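Local coordinates for cytochrome P450 (CYP102L1) (Mycobacterium phage Adler, PDB 6N6Q), which is a phage-encoded haem-thiolate enzyme of the cytochrome P450 family that probably oxidises a substrate with molecular oxygen, at residues A[340-354]-A[366-380]. Numbering follows the deposited sequence.
Sequences RLWPVAPGYFRQAKQ and KKNDWVFVNLHAAHT. With HEM (protoporphyrin IX containing Fe), chain E; CAC (cacodylate ion), chain F.
Phe349 and Phe372 meet across two antiparallel strands, 347-352 and 370-374, in the beta sheet of the P450 fold. Phe372 has its CG anti to the backbone N (chi1 177°), which brings CD1 over one face of the Phe349 ring, 3.4 Å from Phe349 CZ; the pair is oblique, its planes inclined by 50°. Trp370 joins them obliquely, its CE3 3.8 Å from Phe349 CD1, and the three rings form an aromatic cluster, with Val59 of strand 58-62 against the two phenylalanines. On the other face of the sheet, Tyr348 holds its CG between the backbone N and carbonyl carbon (chi1 50°). Its ring lies alongside Val373, whose CB sits over one face in a CH-pi contact, 3.9 Å from the Tyr348 ring centroid, while Leu375 CD2 approaches Tyr348 CE1 obliquely. The phenol OH is hydrogen-bonded to Asn72 OD1. Tyr348 CB lies 3.4 Å from haem propionate O1A, a van der Waals contact. Between these faces, Val373 N gives a 2.9 Å hydrogen bond to Tyr348 O, and Arg350 and Val371 exchange backbone hydrogen bonds. Where strand 370-374 passes into helix 375-379, Pro346 O accepts from His376 N and, weakly, from Leu375 N, while N-cap Asn374 OD1 receives Ala377 N from above the side-chain carbonyl plane. Farther along, Arg340 NH1 gives a 2.7 Å hydrogen bond to His379 O, which lies in the guanidinium plane; Arg340 NH2 forms a salt bridge with Glu337. His376 puts NE2 over a face of Trp342, its ND1 hydrogen-bonded to Thr40 OG1. Aromatic packing thus dominates around Phe349, polar bonds tie the helix end, and the Asn72 bond and Val373 contact would hold the Tyr348 ring in place, its CB beside the propionate.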
loop_
_atom_site.group_PDB
_atom_site.type_symbol
_atom_site.label_atom_id
_atom_site.label_comp_id
_atom_site.label_asym_id
_atom_site.label_seq_id
_atom_site.Cartn_x
_atom_site.Cartn_y
_atom_site.Cartn_z
ATOM N N ARG A 340 -11.532 4.313 -0.336
ATOM C CA ARG A 340 -12.326 4.762 -1.472
ATOM C C ARG A 340 -12.015 6.217 -1.806
ATOM O O ARG A 340 -11.597 6.534 -2.925
ATOM C CB ARG A 340 -13.820 4.588 -1.186
ATOM C CG ARG A 340 -14.706 4.911 -2.381
ATOM C CD ARG A 340 -16.158 5.109 -1.981
ATOM N NE ARG A 340 -16.335 6.288 -1.139
ATOM C CZ ARG A 340 -16.462 7.526 -1.606
ATOM N NH1 ARG A 340 -16.428 7.751 -2.912
ATOM N NH2 ARG A 340 -16.619 8.540 -0.768
ATOM N N LEU A 341 -12.203 7.114 -0.835
ATOM C CA LEU A 341 -12.015 8.536 -1.095
ATOM C C LEU A 341 -10.579 8.850 -1.500
ATOM O O LEU A 341 -10.347 9.754 -2.312
ATOM C CB LEU A 341 -12.413 9.352 0.135
ATOM C CG LEU A 341 -12.841 10.795 -0.136
ATOM C CD1 LEU A 341 -13.999 10.824 -1.120
ATOM C CD2 LEU A 341 -13.221 11.495 1.159
ATOM N N TRP A 342 -9.610 8.116 -0.959
ATOM C CA TRP A 342 -8.203 8.311 -1.302
ATOM C C TRP A 342 -7.505 6.962 -1.338
ATOM O O TRP A 342 -6.894 6.534 -0.352
ATOM C CB TRP A 342 -7.514 9.257 -0.317
ATOM C CG TRP A 342 -8.019 10.658 -0.408
ATOM C CD1 TRP A 342 -8.932 11.255 0.411
ATOM C CD2 TRP A 342 -7.652 11.640 -1.384
ATOM N NE1 TRP A 342 -9.150 12.552 0.010
ATOM C CE2 TRP A 342 -8.377 12.812 -1.090
ATOM C CE3 TRP A 342 -6.778 11.642 -2.475
ATOM C CZ2 TRP A 342 -8.258 13.975 -1.850
ATOM C CZ3 TRP A 342 -6.659 12.798 -3.229
ATOM C CH2 TRP A 342 -7.395 13.949 -2.911
ATOM N N PRO A 343 -7.565 6.265 -2.471
ATOM C CA PRO A 343 -6.853 4.987 -2.576
ATOM C C PRO A 343 -5.356 5.210 -2.669
ATOM O O PRO A 343 -4.872 5.788 -3.648
ATOM C CB PRO A 343 -7.421 4.362 -3.857
ATOM C CG PRO A 343 -8.042 5.501 -4.630
ATOM C CD PRO A 343 -8.063 6.738 -3.773
ATOM N N VAL A 344 -4.617 4.772 -1.644
ATOM C CA VAL A 344 -3.178 5.011 -1.606
ATOM C C VAL A 344 -2.498 4.405 -2.824
ATOM O O VAL A 344 -1.511 4.951 -3.329
ATOM C CB VAL A 344 -2.580 4.479 -0.288
ATOM C CG1 VAL A 344 -3.106 5.288 0.887
ATOM C CG2 VAL A 344 -2.902 3.005 -0.106
ATOM N N ALA A 345 -3.009 3.283 -3.321
ATOM C CA ALA A 345 -2.628 2.802 -4.640
ATOM C C ALA A 345 -3.637 3.358 -5.637
ATOM O O ALA A 345 -4.683 2.739 -5.874
ATOM C CB ALA A 345 -2.588 1.275 -4.684
ATOM N N PRO A 346 -3.364 4.520 -6.239
ATOM C CA PRO A 346 -4.418 5.235 -6.975
ATOM C C PRO A 346 -4.844 4.559 -8.265
ATOM O O PRO A 346 -5.856 4.970 -8.846
ATOM C CB PRO A 346 -3.779 6.599 -7.253
ATOM C CG PRO A 346 -2.322 6.297 -7.353
ATOM C CD PRO A 346 -2.053 5.180 -6.374
ATOM N N GLY A 347 -4.120 3.551 -8.733
ATOM C CA GLY A 347 -4.510 2.882 -9.958
ATOM C C GLY A 347 -3.532 1.784 -10.306
ATOM O O GLY A 347 -2.517 1.582 -9.632
ATOM N N TYR A 348 -3.859 1.074 -11.381
ATOM C CA TYR A 348 -3.038 -0.020 -11.871
ATOM C C TYR A 348 -3.096 -0.042 -13.392
ATOM O O TYR A 348 -4.007 0.514 -14.011
ATOM C CB TYR A 348 -3.490 -1.369 -11.293
ATOM C CG TYR A 348 -4.974 -1.623 -11.419
ATOM C CD1 TYR A 348 -5.859 -1.183 -10.442
ATOM C CD2 TYR A 348 -5.491 -2.308 -12.509
ATOM C CE1 TYR A 348 -7.214 -1.414 -10.551
ATOM C CE2 TYR A 348 -6.847 -2.544 -12.626
ATOM C CZ TYR A 348 -7.703 -2.095 -11.645
ATOM O OH TYR A 348 -9.055 -2.327 -11.758
ATOM N N PHE A 349 -2.103 -0.693 -13.989
ATOM C CA PHE A 349 -1.972 -0.773 -15.436
ATOM C C PHE A 349 -2.365 -2.164 -15.911
ATOM O O PHE A 349 -1.918 -3.168 -15.345
ATOM C CB PHE A 349 -0.545 -0.445 -15.875
ATOM C CG PHE A 349 -0.198 1.011 -15.761
ATOM C CD1 PHE A 349 -0.514 1.893 -16.785
ATOM C CD2 PHE A 349 0.444 1.500 -14.636
ATOM C CE1 PHE A 349 -0.194 3.236 -16.687
ATOM C CE2 PHE A 349 0.765 2.841 -14.530
ATOM C CZ PHE A 349 0.446 3.709 -15.557
ATOM N N ARG A 350 -3.194 -2.217 -16.949
ATOM C CA ARG A 350 -3.618 -3.474 -17.542
ATOM C C ARG A 350 -3.196 -3.518 -19.003
ATOM O O ARG A 350 -2.952 -2.486 -19.629
ATOM C CB ARG A 350 -5.133 -3.665 -17.424
ATOM C CG ARG A 350 -5.651 -3.624 -15.996
ATOM C CD ARG A 350 -6.646 -4.740 -15.752
ATOM N NE ARG A 350 -6.001 -5.952 -15.260
ATOM C CZ ARG A 350 -6.513 -7.172 -15.382
ATOM N NH1 ARG A 350 -7.673 -7.347 -16.001
ATOM N NH2 ARG A 350 -5.860 -8.219 -14.896
ATOM N N GLN A 351 -3.103 -4.732 -19.539
ATOM C CA GLN A 351 -2.718 -4.937 -20.928
ATOM C C GLN A 351 -3.604 -6.013 -21.535
ATOM O O GLN A 351 -4.125 -6.881 -20.830
ATOM C CB GLN A 351 -1.237 -5.327 -21.059
ATOM C CG GLN A 351 -0.898 -6.686 -20.480
ATOM C CD GLN A 351 0.589 -6.966 -20.480
ATOM O OE1 GLN A 351 1.406 -6.048 -20.549
ATOM N NE2 GLN A 351 0.950 -8.240 -20.404
ATOM N N ALA A 352 -3.781 -5.940 -22.852
ATOM C CA ALA A 352 -4.692 -6.829 -23.560
ATOM C C ALA A 352 -3.988 -8.134 -23.912
ATOM O O ALA A 352 -2.919 -8.125 -24.531
ATOM C CB ALA A 352 -5.226 -6.155 -24.823
ATOM N N LYS A 353 -4.595 -9.256 -23.515
ATOM C CA LYS A 353 -4.027 -10.559 -23.849
ATOM C C LYS A 353 -4.230 -10.895 -25.319
ATOM O O LYS A 353 -3.444 -11.655 -25.896
ATOM C CB LYS A 353 -4.644 -11.642 -22.964
ATOM C CG LYS A 353 -4.392 -11.439 -21.480
ATOM C CD LYS A 353 -5.263 -12.347 -20.627
ATOM C CE LYS A 353 -4.905 -13.810 -20.816
ATOM N NZ LYS A 353 -5.783 -14.694 -19.999
ATOM N N GLN A 354 -5.280 -10.352 -25.935
ATOM C CA GLN A 354 -5.574 -10.559 -27.345
ATOM C C GLN A 354 -6.047 -9.240 -27.934
ATOM O O GLN A 354 -6.220 -8.245 -27.224
ATOM C CB GLN A 354 -6.647 -11.639 -27.549
ATOM C CG GLN A 354 -6.503 -12.862 -26.657
ATOM C CD GLN A 354 -7.798 -13.637 -26.517
ATOM O OE1 GLN A 354 -8.091 -14.189 -25.454
ATOM N NE2 GLN A 354 -8.580 -13.686 -27.590
ATOM N N LYS A 366 -5.054 -3.690 -29.741
ATOM C CA LYS A 366 -4.197 -4.794 -30.138
ATOM C C LYS A 366 -3.588 -5.445 -28.898
ATOM O O LYS A 366 -3.452 -4.815 -27.846
ATOM C CB LYS A 366 -3.108 -4.285 -31.091
ATOM C CG LYS A 366 -1.955 -5.240 -31.377
ATOM C CD LYS A 366 -2.419 -6.516 -32.063
ATOM C CE LYS A 366 -1.264 -7.493 -32.213
ATOM N NZ LYS A 366 -0.438 -7.555 -30.971
ATOM N N LYS A 367 -3.261 -6.731 -29.018
ATOM C CA LYS A 367 -2.585 -7.446 -27.942
ATOM C C LYS A 367 -1.351 -6.681 -27.479
ATOM O O LYS A 367 -0.613 -6.111 -28.289
ATOM C CB LYS A 367 -2.195 -8.850 -28.413
ATOM C CG LYS A 367 -1.370 -9.644 -27.412
ATOM C CD LYS A 367 -0.964 -10.997 -27.973
ATOM C CE LYS A 367 -0.036 -11.730 -27.018
ATOM N NZ LYS A 367 0.381 -13.057 -27.548
ATOM N N ASN A 368 -1.150 -6.659 -26.159
ATOM C CA ASN A 368 -0.068 -5.972 -25.455
ATOM C C ASN A 368 -0.234 -4.457 -25.423
ATOM O O ASN A 368 0.685 -3.754 -24.982
ATOM C CB ASN A 368 1.313 -6.318 -26.026
ATOM C CG ASN A 368 1.737 -7.736 -25.703
ATOM O OD1 ASN A 368 1.266 -8.331 -24.732
ATOM N ND2 ASN A 368 2.634 -8.285 -26.514
ATOM N N ASP A 369 -1.367 -3.927 -25.876
ATOM C CA ASP A 369 -1.674 -2.527 -25.619
ATOM C C ASP A 369 -2.088 -2.364 -24.165
ATOM O O ASP A 369 -2.797 -3.207 -23.608
ATOM C CB ASP A 369 -2.786 -2.030 -26.543
ATOM C CG ASP A 369 -2.332 -1.894 -27.983
ATOM O OD1 ASP A 369 -1.114 -1.745 -28.215
ATOM O OD2 ASP A 369 -3.196 -1.931 -28.883
ATOM N N TRP A 370 -1.642 -1.278 -23.541
ATOM C CA TRP A 370 -1.837 -1.092 -22.113
ATOM C C TRP A 370 -2.611 0.188 -21.824
ATOM O O TRP A 370 -2.491 1.186 -22.541
ATOM C CB TRP A 370 -0.495 -1.082 -21.359
ATOM C CG TRP A 370 0.560 -0.211 -21.964
ATOM C CD1 TRP A 370 1.336 -0.498 -23.049
ATOM C CD2 TRP A 370 0.975 1.080 -21.503
ATOM N NE1 TRP A 370 2.200 0.542 -23.300
ATOM C CE2 TRP A 370 2.000 1.522 -22.365
ATOM C CE3 TRP A 370 0.577 1.908 -20.450
ATOM C CZ2 TRP A 370 2.631 2.753 -22.204
ATOM C CZ3 TRP A 370 1.204 3.129 -20.293
ATOM C CH2 TRP A 370 2.220 3.541 -21.166
ATOM N N VAL A 371 -3.416 0.135 -20.761
ATOM C CA VAL A 371 -4.204 1.263 -20.287
ATOM C C VAL A 371 -3.992 1.404 -18.784
ATOM O O VAL A 371 -3.412 0.537 -18.128
ATOM C CB VAL A 371 -5.707 1.107 -20.603
ATOM C CG1 VAL A 371 -5.934 0.974 -22.104
ATOM C CG2 VAL A 371 -6.278 -0.091 -19.857
ATOM N N PHE A 372 -4.482 2.517 -18.243
ATOM C CA PHE A 372 -4.395 2.815 -16.819
ATOM C C PHE A 372 -5.803 2.917 -16.256
ATOM O O PHE A 372 -6.617 3.703 -16.751
ATOM C CB PHE A 372 -3.621 4.113 -16.575
ATOM C CG PHE A 372 -3.559 4.527 -15.129
ATOM C CD1 PHE A 372 -2.728 3.867 -14.237
ATOM C CD2 PHE A 372 -4.315 5.592 -14.668
ATOM C CE1 PHE A 372 -2.665 4.252 -12.908
ATOM C CE2 PHE A 372 -4.254 5.983 -13.341
ATOM C CZ PHE A 372 -3.427 5.312 -12.461
ATOM N N VAL A 373 -6.089 2.119 -15.232
ATOM C CA VAL A 373 -7.350 2.200 -14.507
ATOM C C VAL A 373 -7.169 3.222 -13.392
ATOM O O VAL A 373 -6.386 3.009 -12.463
ATOM C CB VAL A 373 -7.771 0.835 -13.951
ATOM C CG1 VAL A 373 -8.987 0.981 -13.051
ATOM C CG2 VAL A 373 -8.058 -0.135 -15.090
ATOM N N ASN A 374 -7.882 4.342 -13.487
ATOM C CA ASN A 374 -7.795 5.414 -12.497
ATOM C C ASN A 374 -8.773 5.099 -11.371
ATOM O O ASN A 374 -9.965 5.408 -11.463
ATOM C CB ASN A 374 -8.092 6.765 -13.140
ATOM C CG ASN A 374 -7.774 7.936 -12.228
ATOM O OD1 ASN A 374 -7.767 7.806 -11.005
ATOM N ND2 ASN A 374 -7.512 9.093 -12.823
ATOM N N LEU A 375 -8.266 4.481 -10.300
ATOM C CA LEU A 375 -9.126 4.126 -9.174
ATOM C C LEU A 375 -9.617 5.365 -8.436
ATOM O O LEU A 375 -10.770 5.409 -7.993
ATOM C CB LEU A 375 -8.385 3.201 -8.209
ATOM C CG LEU A 375 -8.144 1.762 -8.662
ATOM C CD1 LEU A 375 -7.186 1.075 -7.710
ATOM C CD2 LEU A 375 -9.462 1.008 -8.738
ATOM N N HIS A 376 -8.756 6.376 -8.288
ATOM C CA HIS A 376 -9.154 7.586 -7.578
ATOM C C HIS A 376 -10.341 8.258 -8.254
ATOM O O HIS A 376 -11.245 8.765 -7.579
ATOM C CB HIS A 376 -7.979 8.557 -7.481
ATOM C CG HIS A 376 -8.367 9.920 -7.000
ATOM N ND1 HIS A 376 -8.271 11.044 -7.791
ATOM C CD2 HIS A 376 -8.866 10.338 -5.813
ATOM C CE1 HIS A 376 -8.686 12.098 -7.109
ATOM N NE2 HIS A 376 -9.053 11.696 -5.905
ATOM N N ALA A 377 -10.360 8.269 -9.587
ATOM C CA ALA A 377 -11.506 8.825 -10.293
ATOM C C ALA A 377 -12.703 7.885 -10.220
ATOM O O ALA A 377 -13.846 8.336 -10.084
ATOM C CB ALA A 377 -11.135 9.116 -11.746
ATOM N N ALA A 378 -12.457 6.575 -10.297
ATOM C CA ALA A 378 -13.552 5.612 -10.267
ATOM C C ALA A 378 -14.178 5.520 -8.880
ATOM O O ALA A 378 -15.396 5.343 -8.753
ATOM C CB ALA A 378 -13.055 4.241 -10.725
ATOM N N HIS A 379 -13.365 5.635 -7.829
ATOM C CA HIS A 379 -13.901 5.546 -6.475
ATOM C C HIS A 379 -14.697 6.788 -6.099
ATOM O O HIS A 379 -15.625 6.706 -5.288
ATOM C CB HIS A 379 -12.770 5.321 -5.476
ATOM C CG HIS A 379 -12.171 3.951 -5.538
ATOM N ND1 HIS A 379 -11.160 3.543 -4.695
ATOM C CD2 HIS A 379 -12.442 2.895 -6.341
ATOM C CE1 HIS A 379 -10.834 2.294 -4.976
ATOM N NE2 HIS A 379 -11.597 1.877 -5.971
ATOM N N THR A 380 -14.349 7.942 -6.666
ATOM C CA THR A 380 -15.082 9.179 -6.444
ATOM C C THR A 380 -16.025 9.505 -7.595
ATOM O O THR A 380 -16.537 10.627 -7.668
ATOM C CB THR A 380 -14.108 10.338 -6.218
ATOM O OG1 THR A 380 -13.353 10.569 -7.413
ATOM C CG2 THR A 380 -13.152 10.010 -5.082
HETATM C CHA HEM E . -0.172 -5.720 -5.264
HETATM C CHB HEM E . -2.553 -2.123 -3.025
HETATM C CHC HEM E . -0.698 -3.552 1.239
HETATM C CHD HEM E . 2.226 -6.634 -1.122
HETATM C C1A HEM E . -1.004 -4.639 -5.044
HETATM C C2A HEM E . -1.825 -3.954 -6.026
HETATM C C3A HEM E . -2.476 -2.967 -5.408
HETATM C C4A HEM E . -2.101 -2.981 -4.008
HETATM C CMA HEM E . -3.457 -1.984 -6.079
HETATM C CAA HEM E . -1.931 -4.290 -7.529
HETATM C CBA HEM E . -0.811 -3.562 -8.268
HETATM C CGA HEM E . -0.974 -3.708 -9.759
HETATM O O1A HEM E . -2.013 -4.259 -10.209
HETATM O O2A HEM E . -0.060 -3.268 -10.503
HETATM C C1B HEM E . -2.306 -2.232 -1.670
HETATM C C2B HEM E . -2.957 -1.469 -0.623
HETATM C C3B HEM E . -2.446 -1.862 0.561
HETATM C C4B HEM E . -1.453 -2.887 0.292
HETATM C CMB HEM E . -4.044 -0.405 -0.904
HETATM C CAB HEM E . -2.776 -1.379 1.999
HETATM C CBB HEM E . -3.655 -0.418 2.307
HETATM C C1C HEM E . 0.240 -4.535 0.992
HETATM C C2C HEM E . 0.981 -5.292 1.981
HETATM C C3C HEM E . 1.790 -6.143 1.348
HETATM C C4C HEM E . 1.597 -5.964 -0.087
HETATM C CMC HEM E . 0.870 -5.149 3.514
HETATM C CAC HEM E . 2.739 -7.117 2.087
HETATM C CBC HEM E . 3.525 -7.991 1.450
HETATM C C1D HEM E . 1.832 -6.669 -2.446
HETATM C C2D HEM E . 2.417 -7.480 -3.499
HETATM C C3D HEM E . 1.757 -7.230 -4.636
HETATM C C4D HEM E . 0.726 -6.249 -4.356
HETATM C CMD HEM E . 3.599 -8.461 -3.334
HETATM C CAD HEM E . 2.040 -7.873 -6.014
HETATM C CBD HEM E . 1.321 -9.214 -6.121
HETATM C CGD HEM E . 1.517 -9.798 -7.498
HETATM O O1D HEM E . 1.530 -11.052 -7.622
HETATM O O2D HEM E . 1.668 -9.016 -8.473
HETATM N NA HEM E . -1.200 -4.012 -3.827
HETATM N NB HEM E . -1.398 -3.084 -1.074
HETATM N NC HEM E . 0.645 -4.974 -0.253
HETATM N ND HEM E . 0.804 -5.933 -3.010
HETATM FE FE HEM E . -0.186 -4.401 -2.052
HETATM AS AS CAC F . 4.763 -9.384 -19.742
HETATM O O1 CAC F . 5.288 -10.945 -19.216
HETATM O O2 CAC F . 3.932 -8.286 -18.700
HETATM C C1 CAC F . 6.292 -8.484 -20.474
HETATM C C2 CAC F . 3.712 -9.646 -21.323
#